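Local coordinates for SnoaL-like domain protein (Mycobacterium hassiacum, PDB 6P44) that probably isomerises delta-5-3-ketosteroids to their conjugated delta-4 forms, as a ketosteroid isomerase of the NTF2-like superfamily, at residues B[9-14]-B[98-103]. The protein carries 1 engineered substitution. Residues are numbered along the deposited sequence; the frame is centred on the assembly and turned at random. Where two conformers were deposited one is given.
Sequences NTVHRY and SVMTFN. With DNX (3,4-dinitrophenol), chain H.
Val11 and Met100 mark where helix 9-14 comes down on strand 98-102, their CA atoms 8.2 Å apart; the axes approach to 10.6 Å, and the N-to-C directions make an angle of 124°. The pairing illustrates how the curved sheet of an NTF2-like cone packs around the long N-terminal helix 4-20, and side chains from both elements make the contact.

Met100 contributes the most buried surface. Met100 CG lies anti to the residue's carbonyl carbon (chi1 -74°) and the chain then runs extended, so that CE is delivered over the centre of the Tyr14 ring, 3.6 Å from the centroid and close to the ring normal. This is a CH-pi contact, while SD, 5.0 Å from the same centroid, adds a more distant Met-aromatic one and rests against Val11 CG2. Beyond it, Phe102 offers the edge of its ring to the helix: CE2 lies 3.8 Å from Thr10 CG2, and CZ meets Val11 CG2 at 4.0 Å. Thr10 presents its CG2 methyl, anti to the backbone N, to this edge, while OG1 hydrogen-bonds Asp6 O one turn earlier. Met111 of the adjoining strand packs on both Tyr14 and Met100.

The hydroxyl of Tyr14 leaves this apolar bed for the ligand pocket. Its OH makes a very short hydrogen bond, 2.5 Å, to O1 of 3,4-dinitrophenol, an atom lying in the plane of the Tyr14 ring at its edge, and a second one to Tyr55 OH. Methionine packing on the ring face probably restricts its tilt, consistent with a preorganised oxyanion hole that would receive the steroid's enolate oxygen where the phenol now sits.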
# COMPACT_ATOMS: atom_id res chain seq x y z
N ASN B 9 -6.28 13.75 -7.23
CA ASN B 9 -7.58 14.41 -7.22
C ASN B 9 -8.70 13.39 -7.12
O ASN B 9 -9.69 13.60 -6.42
CB ASN B 9 -7.76 15.24 -8.49
CG ASN B 9 -6.90 16.50 -8.51
OD1 ASN B 9 -6.37 16.94 -7.49
ND2 ASN B 9 -6.76 17.08 -9.69
N THR B 10 -8.58 12.29 -7.86
CA THR B 10 -9.62 11.27 -7.82
C THR B 10 -9.72 10.64 -6.43
O THR B 10 -10.83 10.39 -5.96
CB THR B 10 -9.37 10.23 -8.90
OG1 THR B 10 -9.39 10.90 -10.17
CG2 THR B 10 -10.41 9.09 -8.85
N VAL B 11 -8.59 10.39 -5.78
CA VAL B 11 -8.63 9.90 -4.41
C VAL B 11 -9.38 10.88 -3.51
O VAL B 11 -10.18 10.47 -2.67
CB VAL B 11 -7.22 9.59 -3.87
CG1 VAL B 11 -7.27 9.31 -2.38
CG2 VAL B 11 -6.62 8.39 -4.62
N HIS B 12 -9.12 12.18 -3.65
CA HIS B 12 -9.84 13.13 -2.82
C HIS B 12 -11.34 13.10 -3.09
O HIS B 12 -12.14 13.23 -2.16
CB HIS B 12 -9.26 14.53 -2.98
CG HIS B 12 -8.01 14.74 -2.18
ND1 HIS B 12 -8.02 15.28 -0.92
CD2 HIS B 12 -6.72 14.49 -2.47
CE1 HIS B 12 -6.78 15.36 -0.47
NE2 HIS B 12 -5.97 14.88 -1.39
N ARG B 13 -11.75 12.87 -4.33
CA ARG B 13 -13.19 12.81 -4.55
C ARG B 13 -13.78 11.51 -4.02
O ARG B 13 -14.92 11.49 -3.55
CB ARG B 13 -13.51 13.01 -6.02
CG ARG B 13 -13.18 14.40 -6.46
CD ARG B 13 -13.84 14.71 -7.75
NE ARG B 13 -13.60 13.67 -8.75
CZ ARG B 13 -12.45 13.51 -9.39
NH1 ARG B 13 -11.42 14.31 -9.14
NH2 ARG B 13 -12.31 12.53 -10.28
N TYR B 14 -13.01 10.42 -4.07
CA TYR B 14 -13.44 9.19 -3.42
C TYR B 14 -13.71 9.44 -1.94
O TYR B 14 -14.76 9.07 -1.41
CB TYR B 14 -12.34 8.13 -3.61
CG TYR B 14 -12.58 6.87 -2.82
CD1 TYR B 14 -13.53 5.97 -3.22
CD2 TYR B 14 -11.85 6.59 -1.68
CE1 TYR B 14 -13.77 4.82 -2.51
CE2 TYR B 14 -12.07 5.43 -0.95
CZ TYR B 14 -13.04 4.54 -1.38
OH TYR B 14 -13.30 3.38 -0.68
N SER B 98 -4.28 2.47 2.18
CA SER B 98 -4.96 2.10 0.95
C SER B 98 -4.03 2.29 -0.24
O SER B 98 -3.18 3.18 -0.26
CB SER B 98 -6.18 2.96 0.71
OG SER B 98 -7.15 2.71 1.71
N VAL B 99 -4.21 1.44 -1.25
CA VAL B 99 -3.55 1.62 -2.55
C VAL B 99 -4.60 1.52 -3.64
O VAL B 99 -5.37 0.54 -3.69
CB VAL B 99 -2.45 0.56 -2.78
CG1 VAL B 99 -1.86 0.70 -4.18
CG2 VAL B 99 -1.35 0.69 -1.74
N MET B 100 -4.63 2.51 -4.51
CA MET B 100 -5.43 2.48 -5.72
C MET B 100 -4.53 2.55 -6.95
O MET B 100 -3.47 3.17 -6.93
CB MET B 100 -6.41 3.65 -5.75
CG MET B 100 -7.57 3.46 -4.80
SD MET B 100 -8.67 4.91 -4.84
CE MET B 100 -10.05 4.28 -3.88
N THR B 101 -4.95 1.89 -8.02
CA THR B 101 -4.31 2.02 -9.31
C THR B 101 -5.35 2.48 -10.32
O THR B 101 -6.55 2.31 -10.11
CB THR B 101 -3.65 0.72 -9.79
OG1 THR B 101 -4.66 -0.22 -10.18
CG2 THR B 101 -2.77 0.11 -8.70
N PHE B 102 -4.87 3.10 -11.39
CA PHE B 102 -5.73 3.86 -12.30
C PHE B 102 -5.48 3.45 -13.74
O PHE B 102 -4.35 3.17 -14.13
CB PHE B 102 -5.44 5.37 -12.11
CG PHE B 102 -5.80 5.83 -10.74
CD1 PHE B 102 -4.93 5.61 -9.68
CD2 PHE B 102 -7.05 6.39 -10.48
CE1 PHE B 102 -5.27 5.97 -8.41
CE2 PHE B 102 -7.39 6.77 -9.20
CZ PHE B 102 -6.52 6.52 -8.16
N ASN B 103 -6.57 3.42 -14.51
CA ASN B 103 -6.53 3.13 -15.93
C ASN B 103 -6.08 4.36 -16.71
O ASN B 103 -5.84 5.44 -16.16
CB ASN B 103 -7.91 2.68 -16.42
CG ASN B 103 -8.19 1.25 -16.06
OD1 ASN B 103 -7.27 0.45 -15.94
ND2 ASN B 103 -9.46 0.93 -15.89
C1 DNX H . -12.44 2.23 2.28
C2 DNX H . -13.81 2.44 2.42
C3 DNX H . -14.46 1.88 3.50
N3 DNX H . -15.90 2.11 3.59
C4 DNX H . -13.76 1.13 4.45
N4 DNX H . -14.42 0.52 5.60
C5 DNX H . -12.40 0.94 4.31
C6 DNX H . -11.74 1.48 3.22
O1 DNX H . -11.81 2.77 1.21
O31 DNX H . -16.64 1.33 3.02
O32 DNX H . -16.30 3.08 4.21
O41 DNX H . -14.04 -0.58 5.96
O42 DNX H . -15.32 1.14 6.15